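Thiamine pyrophosphokinase (Candida albicans, PDB 2G9Z) catalyses the transfer of a pyrophosphate group to thiamine, probably from ATP as in related enzymes, to make the cofactor thiamine diphosphate. Local coordinates at residues I289-Y294 and Y298-W303; L20-I25 and L308-S313; Q27-I32 and S272-T277. All blocks are in the same frame, centred on the assembly; numbering follows the deposited sequence.

Interaction 1. Residues I289-Y294 and Y298-W303; sequences IILNSY and YDMRNW. With VNP (3-[(4-amino-2-methylpyrimidin-5-yl)methyl]-5-(2-{[hydroxy(phosphonoamino)phosphoryl]oxy}ethyl)-4-methyl-1,3-thiazol-3-I um), chain N.
The guanidinium group of Arg301 lies against the ring of Tyr294 with the two planes 28° apart; Tyr294 CE1 sits over the guanidinium centre, 3.4 Å from Arg301 CZ. A bend at chi2 (-53°) turns the arginine chain back to present its side, and NE and NH2 both grip Ser293 O, each at 2.9 Å and in the guanidinium plane, which fixes the rotation of the group. Ser293 OG is held in turn: it accepts from Met300 N at 2.7 Å and donates to Asp299 OD1 at 2.7 Å, on the anti side of the carboxylate. These residues build a beta hairpin in the vitamin B1 binding domain. Its register shifts at a G1 bulge, where Asn302 and Trp303 both face Leu291. Asn302 N is taken up by Asn292 OD1 at 2.6 Å, from above the amide plane; the two asparagine amides stand 87° apart, and a water joins Asn292 ND2 to Asn302 OD1. Leu291 and Met300 run side by side, CD1 3.9 Å from SD. Met300 CG and the pyrimidine methyl CM2 of the ligand share one face of the Trp303 indole. Tyr298 lays a ring face against ligand C7A, its OH bonded to Gln151 of the second subunit.

Interaction 2. Residues L20-I25 and L308-S313; sequences LIEQVI and LGQVSS. With VNP (3-[(4-amino-2-methylpyrimidin-5-yl)methyl]-5-(2-{[hydroxy(phosphonoamino)phosphoryl]oxy}ethyl)-4-methyl-1,3-thiazol-3-I um), chain N.
Glu22 and Gln310 meet through the ends of their extended side chains, Glu22 OE1 2.6 Å from Gln310 NE2, with the carboxylate and amide planes at 90° to each other. This is the direct touch between 20-25 and 308-313, and it lies at the surface. Lys304 holds both partners: its N donates to Glu22 OE1, and its O accepts from Gln310 NE2. Trp303 packs against both side chains as well. Further along, the two segments approach the aminopyrimidine of the bound thiamine analogue from different sides. Val24 CG2 rests 3.9 Å from the methyl CM2, while Ser312 OG, anti to its own backbone nitrogen (chi1 176°), donates to N1A at 2.7 Å. Ser313 O comes to 3.2 Å from C6A. Ser312 OG is positioned in turn by ND2 of Asn315, itself a pocket residue, and Tyr152 of the second subunit packs on Val24, so this end of the pocket is built at the dimer interface. With the amide of Asn315 occupying the acceptor side of the serine hydroxyl, its proton is directed to the ring nitrogen, an arrangement consistent with recognition of a pyrimidine whose N1A carries no proton.

Interaction 3. Residues Q27-I32 and S272-T277; sequences QPDSLI and SSPTPT
Over one face of the Asp29 carboxylate, on the OD2 side, stands the CG-CB corner of the Pro274 ring; the nearest approach is Asp29 OD2 to Pro274 CG at 3.3 Å. The methyl group of Thr275 comes in on the same side but farther toward the backbone, with CG2 4.0 Å from Asp29 CB. A bridging water also sits above the plane on this side. It donates to Asp29 OD1 at 2.8 Å and reaches Thr275 OG1 at 2.7 Å. Thr275 can serve both partners because of its first torsion (chi1 56°): OG1 lies between the backbone N and the carbonyl carbon and takes the water, while the methyl branch, anti to the carbonyl carbon, is put against the main chain of Asp29, CG2 3.2 Å from Asp29 O.

The contact joins two irregular stretches. Residues 27-32 follow strand 23-26, whereas the loop 272-277 leads into strand 277-281 of the large mixed sheet. The closest alpha carbons, those of Asp29 and Pro274, are 6.3 Å apart, and the buried area is a modest 142 Å². Near the end of the second segment, Thr277 OG1 bonds to Arg316, a residue of the ligand pocket, but the side chain of Thr275 itself remains about 9 Å from the bound analogue, so this is structural packing beside the site.

Neighbouring basic residues take up the stronger polar interactions: Lys297 NZ forms a salt bridge with Asp29 OD1, and Arg263 NH1 donates to Asp29 O. The ammonium group of Lys297 would probably favour the ionised form of Asp29. The two segments therefore meet through proline carbons over a carboxylate face and a methyl group against a carbonyl oxygen, with the water as their polar link, while the charge of the aspartate is answered from elsewhere in the same chain.

How the interactions relate
From the N terminus, residues 20-25 open interaction 2 and residues 27-32 open interaction 3 directly after them. The chain then runs through helices and the parallel strands of the large mixed sheet before 272-277 closes interaction 3. Interaction 1 follows as a short hairpin, 289-294 with 298-303, and 308-313 finally closes interaction 2. Both other contacts thus fall within the long loop of interaction 2, in series with each other, and none cross. Interactions 1 and 2 have centres about 7 Å apart, join through the antiparallel pairing of strands 23-26 and 298-301, and share the ligand. Interaction 3, about 17 Å from interaction 1 between centres, is linked to it by Gln27 and Asp299.

Interaction 1. Residues I289-Y294 and Y298-W303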
loop_
_atom_site.group_PDB
_atom_site.type_symbol
_atom_site.label_atom_id
_atom_site.label_comp_id
_atom_site.label_asym_id
_atom_site.label_seq_id
_atom_site.Cartn_x
_atom_site.Cartn_y
_atom_site.Cartn_z
ATOM N N ILE A 289 13.735 -2.005 13.486
ATOM C CA ILE A 289 13.238 -1.010 14.420
ATOM C C ILE A 289 12.773 -1.727 15.682
ATOM O O ILE A 289 12.029 -2.703 15.608
ATOM C CB ILE A 289 12.066 -0.216 13.795
ATOM C CG1 ILE A 289 12.600 0.661 12.657
ATOM C CG2 ILE A 289 11.367 0.621 14.855
ATOM C CD1 ILE A 289 11.560 1.523 11.996
ATOM N N ILE A 290 13.233 -1.249 16.835
ATOM C CA ILE A 290 12.861 -1.850 18.111
ATOM C C ILE A 290 11.626 -1.144 18.640
ATOM O O ILE A 290 11.605 0.081 18.734
ATOM C CB ILE A 290 13.973 -1.692 19.171
ATOM C CG1 ILE A 290 15.323 -2.124 18.598
ATOM C CG2 ILE A 290 13.627 -2.523 20.402
ATOM C CD1 ILE A 290 15.400 -3.575 18.237
ATOM N N LEU A 291 10.609 -1.917 19.002
ATOM C CA LEU A 291 9.371 -1.341 19.512
ATOM C C LEU A 291 9.010 -1.747 20.941
ATOM O O LEU A 291 9.302 -2.855 21.391
ATOM C CB LEU A 291 8.205 -1.724 18.598
ATOM C CG LEU A 291 8.239 -1.321 17.119
ATOM C CD1 LEU A 291 7.113 -2.034 16.371
ATOM C CD2 LEU A 291 8.107 0.180 16.996
ATOM N N ASN A 292 8.363 -0.822 21.639
ATOM C CA ASN A 292 7.864 -1.033 22.990
ATOM C C ASN A 292 6.521 -0.334 22.998
ATOM O O ASN A 292 6.452 0.870 22.786
ATOM C CB ASN A 292 8.774 -0.394 24.041
ATOM C CG ASN A 292 10.016 -1.211 24.308
ATOM O OD1 ASN A 292 9.938 -2.400 24.622
ATOM N ND2 ASN A 292 11.177 -0.575 24.196
ATOM N N SER A 293 5.447 -1.085 23.210
ATOM C CA SER A 293 4.127 -0.471 23.227
ATOM C C SER A 293 3.408 -0.712 24.541
ATOM O O SER A 293 3.661 -1.699 25.228
ATOM C CB SER A 293 3.268 -0.998 22.073
ATOM O OG SER A 293 3.009 -2.383 22.199
ATOM N N TYR A 294 2.525 0.217 24.889
ATOM C CA TYR A 294 1.723 0.126 26.104
ATOM C C TYR A 294 0.323 0.568 25.699
ATOM O O TYR A 294 0.108 1.738 25.388
ATOM C CB TYR A 294 2.284 1.062 27.179
ATOM C CG TYR A 294 3.767 0.888 27.401
ATOM C CD1 TYR A 294 4.257 -0.050 28.315
ATOM C CD2 TYR A 294 4.687 1.618 26.649
ATOM C CE1 TYR A 294 5.631 -0.257 28.469
ATOM C CE2 TYR A 294 6.053 1.418 26.793
ATOM C CZ TYR A 294 6.520 0.482 27.701
ATOM O OH TYR A 294 7.876 0.287 27.823
ATOM N N TYR A 298 -1.804 -6.446 21.469
ATOM C CA TYR A 298 -0.610 -7.276 21.462
ATOM C C TYR A 298 0.551 -6.304 21.655
ATOM O O TYR A 298 1.184 -5.863 20.694
ATOM C CB TYR A 298 -0.505 -8.027 20.133
ATOM C CG TYR A 298 -1.732 -8.865 19.863
ATOM C CD1 TYR A 298 -1.841 -10.166 20.357
ATOM C CD2 TYR A 298 -2.819 -8.332 19.176
ATOM C CE1 TYR A 298 -3.006 -10.910 20.171
ATOM C CE2 TYR A 298 -3.985 -9.063 18.990
ATOM C CZ TYR A 298 -4.075 -10.347 19.488
ATOM O OH TYR A 298 -5.244 -11.052 19.313
ATOM N N ASP A 299 0.790 -5.942 22.914
ATOM C CA ASP A 299 1.852 -5.010 23.251
ATOM C C ASP A 299 3.207 -5.640 23.036
ATOM O O ASP A 299 3.415 -6.820 23.319
ATOM C CB ASP A 299 1.731 -4.522 24.704
ATOM C CG ASP A 299 0.868 -3.274 24.831
ATOM O OD1 ASP A 299 0.856 -2.461 23.873
ATOM O OD2 ASP A 299 0.217 -3.093 25.890
ATOM N N MET A 300 4.134 -4.833 22.544
ATOM C CA MET A 300 5.481 -5.298 22.264
ATOM C C MET A 300 6.486 -4.705 23.241
ATOM O O MET A 300 6.321 -3.588 23.729
ATOM C CB MET A 300 5.859 -4.912 20.828
ATOM C CG MET A 300 5.021 -5.605 19.750
ATOM S SD MET A 300 4.836 -4.635 18.210
ATOM C CE MET A 300 3.559 -3.498 18.704
ATOM N N ARG A 301 7.524 -5.475 23.535
ATOM C CA ARG A 301 8.589 -5.021 24.411
ATOM C C ARG A 301 9.875 -5.472 23.735
ATOM O O ARG A 301 10.062 -6.658 23.492
ATOM C CB ARG A 301 8.454 -5.638 25.812
ATOM C CG ARG A 301 7.152 -5.253 26.530
ATOM C CD ARG A 301 6.974 -3.738 26.563
ATOM N NE ARG A 301 5.573 -3.345 26.681
ATOM C CZ ARG A 301 4.830 -3.518 27.769
ATOM N NH1 ARG A 301 5.354 -4.080 28.857
ATOM N NH2 ARG A 301 3.557 -3.143 27.763
ATOM N N ASN A 302 10.734 -4.514 23.398
ATOM C CA ASN A 302 12.003 -4.809 22.738
ATOM C C ASN A 302 11.792 -5.725 21.533
ATOM O O ASN A 302 12.616 -6.593 21.242
ATOM C CB ASN A 302 12.957 -5.460 23.738
ATOM C CG ASN A 302 13.258 -4.553 24.920
ATOM O OD1 ASN A 302 13.791 -3.457 24.756
ATOM N ND2 ASN A 302 12.909 -5.007 26.116
ATOM N N TRP A 303 10.684 -5.502 20.831
ATOM C CA TRP A 303 10.305 -6.294 19.667
ATOM C C TRP A 303 10.885 -5.687 18.389
ATOM O O TRP A 303 10.534 -4.561 18.017
ATOM C CB TRP A 303 8.780 -6.339 19.584
ATOM C CG TRP A 303 8.222 -7.466 18.787
ATOM C CD1 TRP A 303 8.174 -8.781 19.148
ATOM C CD2 TRP A 303 7.580 -7.373 17.511
ATOM N NE1 TRP A 303 7.533 -9.514 18.177
ATOM C CE2 TRP A 303 7.160 -8.674 17.160
ATOM C CE3 TRP A 303 7.316 -6.315 16.632
ATOM C CZ2 TRP A 303 6.487 -8.947 15.963
ATOM C CZ3 TRP A 303 6.649 -6.585 15.441
ATOM C CH2 TRP A 303 6.243 -7.890 15.120
HETATM O O2G VNP N . -8.542 -10.122 12.320
HETATM P PG VNP N . -8.310 -9.335 10.939
HETATM O O3G VNP N . -7.883 -7.940 11.193
HETATM O O1G VNP N . -9.715 -9.397 10.157
HETATM N N3B VNP N . -7.216 -10.155 10.060
HETATM P PB VNP N . -7.274 -11.765 10.258
HETATM O O2B VNP N . -6.406 -12.395 9.238
HETATM O O1B VNP N . -8.697 -12.169 10.292
HETATM O O1 VNP N . -6.647 -12.008 11.722
HETATM C C7 VNP N . -5.311 -11.647 12.094
HETATM C C12 VNP N . -4.895 -12.621 13.197
HETATM C C11 VNP N . -3.547 -12.366 13.880
HETATM C C10 VNP N . -3.508 -11.231 14.907
HETATM C CM4 VNP N . -4.724 -10.832 15.746
HETATM S S1 VNP N . -2.128 -11.905 12.833
HETATM C C9 VNP N . -1.396 -10.949 14.102
HETATM N N5 VNP N . -2.329 -10.605 14.992
HETATM C C7A VNP N . -2.125 -9.527 15.973
HETATM C C5A VNP N . -0.658 -9.315 16.360
HETATM C C6A VNP N . -0.121 -8.066 16.073
HETATM N N1A VNP N . 1.105 -7.749 16.447
HETATM C C2A VNP N . 1.870 -8.626 17.112
HETATM C CM2 VNP N . 3.273 -8.214 17.563
HETATM N N3A VNP N . 1.400 -9.846 17.404
HETATM C C4A VNP N . 0.159 -10.210 17.044
HETATM N N4A VNP N . -0.271 -11.429 17.357
HETATM O O HOH W 1 13.437 -1.098 26.059
#

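Interaction 2. Residues L20-I25 and L308-S313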
loop_
_atom_site.group_PDB
_atom_site.type_symbol
_atom_site.label_atom_id
_atom_site.label_comp_id
_atom_site.label_asym_id
_atom_site.label_seq_id
_atom_site.Cartn_x
_atom_site.Cartn_y
_atom_site.Cartn_z
ATOM N N LEU A 20 17.981 -8.565 24.745
ATOM C CA LEU A 20 16.692 -8.556 25.427
ATOM C C LEU A 20 15.665 -9.385 24.668
ATOM O O LEU A 20 15.629 -9.379 23.437
ATOM C CB LEU A 20 16.182 -7.123 25.587
ATOM C CG LEU A 20 17.066 -6.176 26.400
ATOM C CD1 LEU A 20 16.415 -4.807 26.455
ATOM C CD2 LEU A 20 17.271 -6.728 27.811
ATOM N N ILE A 21 14.830 -10.103 25.412
ATOM C CA ILE A 21 13.803 -10.939 24.807
ATOM C C ILE A 21 12.783 -10.081 24.069
ATOM O O ILE A 21 12.347 -9.045 24.574
ATOM C CB ILE A 21 13.048 -11.757 25.875
ATOM C CG1 ILE A 21 14.036 -12.592 26.692
ATOM C CG2 ILE A 21 12.026 -12.669 25.208
ATOM C CD1 ILE A 21 13.440 -13.161 27.964
ATOM N N GLU A 22 12.415 -10.508 22.865
ATOM C CA GLU A 22 11.415 -9.796 22.082
ATOM C C GLU A 22 10.077 -10.331 22.571
ATOM O O GLU A 22 9.675 -11.439 22.222
ATOM C CB GLU A 22 11.599 -10.084 20.591
ATOM C CG GLU A 22 12.922 -9.587 20.046
ATOM C CD GLU A 22 13.031 -9.737 18.543
ATOM O OE1 GLU A 22 12.114 -9.273 17.832
ATOM O OE2 GLU A 22 14.037 -10.308 18.075
ATOM N N GLN A 23 9.396 -9.538 23.388
ATOM C CA GLN A 23 8.130 -9.947 23.973
ATOM C C GLN A 23 6.868 -9.378 23.336
ATOM O O GLN A 23 6.862 -8.265 22.815
ATOM C CB GLN A 23 8.134 -9.592 25.471
ATOM C CG GLN A 23 9.173 -10.355 26.286
ATOM C CD GLN A 23 9.366 -9.798 27.692
ATOM O OE1 GLN A 23 9.606 -10.549 28.639
ATOM N NE2 GLN A 23 9.288 -8.478 27.828
ATOM N N VAL A 24 5.806 -10.175 23.386
ATOM C CA VAL A 24 4.488 -9.784 22.900
ATOM C C VAL A 24 3.544 -10.140 24.044
ATOM O O VAL A 24 3.437 -11.303 24.440
ATOM C CB VAL A 24 4.061 -10.556 21.625
ATOM C CG1 VAL A 24 2.610 -10.216 21.282
ATOM C CG2 VAL A 24 4.972 -10.179 20.457
ATOM N N ILE A 25 2.870 -9.132 24.581
ATOM C CA ILE A 25 1.964 -9.331 25.702
ATOM C C ILE A 25 0.505 -9.190 25.299
ATOM O O ILE A 25 0.085 -8.131 24.838
ATOM C CB ILE A 25 2.245 -8.300 26.815
ATOM C CG1 ILE A 25 3.713 -8.373 27.236
ATOM C CG2 ILE A 25 1.322 -8.549 28.007
ATOM C CD1 ILE A 25 4.154 -7.202 28.090
ATOM N N LEU A 308 10.762 -8.418 5.575
ATOM C CA LEU A 308 11.558 -9.636 5.416
ATOM C C LEU A 308 11.707 -10.252 6.801
ATOM O O LEU A 308 12.512 -11.152 7.014
ATOM C CB LEU A 308 12.950 -9.337 4.847
ATOM C CG LEU A 308 13.126 -9.208 3.336
ATOM C CD1 LEU A 308 13.143 -10.586 2.687
ATOM C CD2 LEU A 308 12.018 -8.341 2.786
ATOM N N GLY A 309 10.923 -9.743 7.744
ATOM C CA GLY A 309 10.962 -10.250 9.103
ATOM C C GLY A 309 9.572 -10.151 9.697
ATOM O O GLY A 309 8.581 -10.308 8.984
ATOM N N GLN A 310 9.489 -9.889 10.998
ATOM C CA GLN A 310 8.191 -9.761 11.652
ATOM C C GLN A 310 7.660 -8.339 11.558
ATOM O O GLN A 310 8.402 -7.365 11.711
ATOM C CB GLN A 310 8.268 -10.201 13.126
ATOM C CG GLN A 310 9.615 -9.973 13.800
ATOM C CD GLN A 310 9.636 -10.437 15.255
ATOM O OE1 GLN A 310 9.121 -11.505 15.590
ATOM N NE2 GLN A 310 10.244 -9.638 16.116
ATOM N N VAL A 311 6.368 -8.236 11.280
ATOM C CA VAL A 311 5.684 -6.959 11.176
ATOM C C VAL A 311 4.377 -7.091 11.937
ATOM O O VAL A 311 3.620 -8.034 11.731
ATOM C CB VAL A 311 5.364 -6.586 9.704
ATOM C CG1 VAL A 311 4.418 -5.377 9.669
ATOM C CG2 VAL A 311 6.646 -6.262 8.957
ATOM N N SER A 312 4.121 -6.156 12.838
ATOM C CA SER A 312 2.890 -6.201 13.599
ATOM C C SER A 312 1.728 -5.686 12.754
ATOM O O SER A 312 1.646 -4.492 12.456
ATOM C CB SER A 312 3.021 -5.358 14.870
ATOM O OG SER A 312 1.795 -5.324 15.585
ATOM N N SER A 313 0.852 -6.599 12.341
ATOM C CA SER A 313 -0.332 -6.229 11.576
ATOM C C SER A 313 -1.490 -6.878 12.312
ATOM O O SER A 313 -1.289 -7.822 13.079
ATOM C CB SER A 313 -0.257 -6.718 10.121
ATOM O OG SER A 313 -0.168 -8.125 10.033
HETATM O O2G VNP N . -8.542 -10.122 12.320
HETATM P PG VNP N . -8.310 -9.335 10.939
HETATM O O3G VNP N . -7.883 -7.940 11.193
HETATM O O1G VNP N . -9.715 -9.397 10.157
HETATM N N3B VNP N . -7.216 -10.155 10.060
HETATM P PB VNP N . -7.274 -11.765 10.258
HETATM O O2B VNP N . -6.406 -12.395 9.238
HETATM O O1B VNP N . -8.697 -12.169 10.292
HETATM O O1 VNP N . -6.647 -12.008 11.722
HETATM C C7 VNP N . -5.311 -11.647 12.094
HETATM C C12 VNP N . -4.895 -12.621 13.197
HETATM C C11 VNP N . -3.547 -12.366 13.880
HETATM C C10 VNP N . -3.508 -11.231 14.907
HETATM C CM4 VNP N . -4.724 -10.832 15.746
HETATM S S1 VNP N . -2.128 -11.905 12.833
HETATM C C9 VNP N . -1.396 -10.949 14.102
HETATM N N5 VNP N . -2.329 -10.605 14.992
HETATM C C7A VNP N . -2.125 -9.527 15.973
HETATM C C5A VNP N . -0.658 -9.315 16.360
HETATM C C6A VNP N . -0.121 -8.066 16.073
HETATM N N1A VNP N . 1.105 -7.749 16.447
HETATM C C2A VNP N . 1.870 -8.626 17.112
HETATM C CM2 VNP N . 3.273 -8.214 17.563
HETATM N N3A VNP N . 1.400 -9.846 17.404
HETATM C C4A VNP N . 0.159 -10.210 17.044
HETATM N N4A VNP N . -0.271 -11.429 17.357
#

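Interaction 3. Residues Q27-I32 and S272-T277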
loop_
_atom_site.group_PDB
_atom_site.type_symbol
_atom_site.label_atom_id
_atom_site.label_comp_id
_atom_site.label_asym_id
_atom_site.label_seq_id
_atom_site.Cartn_x
_atom_site.Cartn_y
_atom_site.Cartn_z
ATOM N N GLN A 27 -2.908 -8.269 25.949
ATOM C CA GLN A 27 -3.568 -7.420 26.930
ATOM C C GLN A 27 -5.072 -7.605 26.905
ATOM O O GLN A 27 -5.607 -8.266 26.019
ATOM C CB GLN A 27 -3.252 -5.953 26.625
ATOM C CG GLN A 27 -1.780 -5.647 26.580
ATOM C CD GLN A 27 -1.179 -5.524 27.962
ATOM O OE1 GLN A 27 -1.627 -6.173 28.905
ATOM N NE2 GLN A 27 -0.153 -4.698 28.085
ATOM N N PRO A 28 -5.772 -7.060 27.910
ATOM C CA PRO A 28 -7.228 -7.195 27.914
ATOM C C PRO A 28 -7.728 -6.224 26.849
ATOM O O PRO A 28 -6.971 -5.365 26.392
ATOM C CB PRO A 28 -7.615 -6.775 29.336
ATOM C CG PRO A 28 -6.520 -5.869 29.739
ATOM C CD PRO A 28 -5.294 -6.551 29.204
ATOM N N ASP A 29 -8.984 -6.360 26.448
ATOM C CA ASP A 29 -9.544 -5.494 25.418
ATOM C C ASP A 29 -9.584 -4.022 25.784
ATOM O O ASP A 29 -9.665 -3.161 24.911
ATOM C CB ASP A 29 -10.952 -5.951 25.048
ATOM C CG ASP A 29 -10.953 -7.264 24.312
ATOM O OD1 ASP A 29 -9.945 -7.557 23.635
ATOM O OD2 ASP A 29 -11.964 -7.990 24.401
ATOM N N SER A 30 -9.545 -3.728 27.075
ATOM C CA SER A 30 -9.576 -2.345 27.502
ATOM C C SER A 30 -8.533 -2.088 28.567
ATOM O O SER A 30 -8.332 -2.898 29.463
ATOM C CB SER A 30 -10.971 -1.982 28.011
ATOM O OG SER A 30 -11.905 -1.983 26.943
ATOM N N LEU A 31 -7.859 -0.954 28.442
ATOM C CA LEU A 31 -6.824 -0.554 29.376
ATOM C C LEU A 31 -6.816 0.953 29.452
ATOM O O LEU A 31 -7.347 1.633 28.573
ATOM C CB LEU A 31 -5.443 -1.000 28.883
ATOM C CG LEU A 31 -5.042 -2.472 28.894
ATOM C CD1 LEU A 31 -3.704 -2.625 28.177
ATOM C CD2 LEU A 31 -4.939 -2.969 30.332
ATOM N N ILE A 32 -6.227 1.473 30.519
ATOM C CA ILE A 32 -6.085 2.907 30.662
ATOM C C ILE A 32 -4.586 3.125 30.754
ATOM O O ILE A 32 -3.916 2.563 31.622
ATOM C CB ILE A 32 -6.781 3.459 31.930
ATOM C CG1 ILE A 32 -8.238 3.824 31.614
ATOM C CG2 ILE A 32 -6.073 4.727 32.402
ATOM C CD1 ILE A 32 -9.052 2.699 31.055
ATOM N N SER A 272 -18.656 -7.419 18.481
ATOM C CA SER A 272 -17.908 -8.585 18.029
ATOM C C SER A 272 -16.506 -8.084 17.698
ATOM O O SER A 272 -15.659 -8.834 17.213
ATOM C CB SER A 272 -18.549 -9.178 16.776
ATOM O OG SER A 272 -18.462 -8.271 15.688
ATOM N N SER A 273 -16.290 -6.798 17.961
ATOM C CA SER A 273 -15.014 -6.131 17.716
ATOM C C SER A 273 -14.805 -5.101 18.821
ATOM O O SER A 273 -15.057 -3.909 18.637
ATOM C CB SER A 273 -15.032 -5.431 16.355
ATOM O OG SER A 273 -13.817 -4.741 16.129
ATOM N N PRO A 274 -14.346 -5.557 19.994
ATOM C CA PRO A 274 -14.104 -4.687 21.144
ATOM C C PRO A 274 -12.907 -3.754 20.997
ATOM O O PRO A 274 -12.663 -2.912 21.863
ATOM C CB PRO A 274 -13.918 -5.682 22.283
ATOM C CG PRO A 274 -13.217 -6.814 21.601
ATOM C CD PRO A 274 -14.011 -6.957 20.317
ATOM N N THR A 275 -12.161 -3.887 19.904
ATOM C CA THR A 275 -10.987 -3.041 19.727
ATOM C C THR A 275 -10.686 -2.639 18.289
ATOM O O THR A 275 -10.848 -3.434 17.365
ATOM C CB THR A 275 -9.725 -3.731 20.274
ATOM O OG1 THR A 275 -9.567 -5.002 19.634
ATOM C CG2 THR A 275 -9.826 -3.931 21.776
ATOM N N PRO A 276 -10.237 -1.387 18.090
ATOM C CA PRO A 276 -9.898 -0.875 16.760
ATOM C C PRO A 276 -8.627 -1.578 16.284
ATOM O O PRO A 276 -7.738 -1.870 17.086
ATOM C CB PRO A 276 -9.651 0.613 17.008
ATOM C CG PRO A 276 -10.476 0.906 18.230
ATOM C CD PRO A 276 -10.221 -0.302 19.084
ATOM N N THR A 277 -8.539 -1.838 14.988
ATOM C CA THR A 277 -7.369 -2.495 14.420
ATOM C C THR A 277 -6.282 -1.483 14.059
ATOM O O THR A 277 -6.579 -0.353 13.682
ATOM C CB THR A 277 -7.757 -3.277 13.155
ATOM O OG1 THR A 277 -8.615 -4.362 13.520
ATOM C CG2 THR A 277 -6.522 -3.817 12.452
HETATM O O HOH W 2 -9.206 -7.342 20.985
#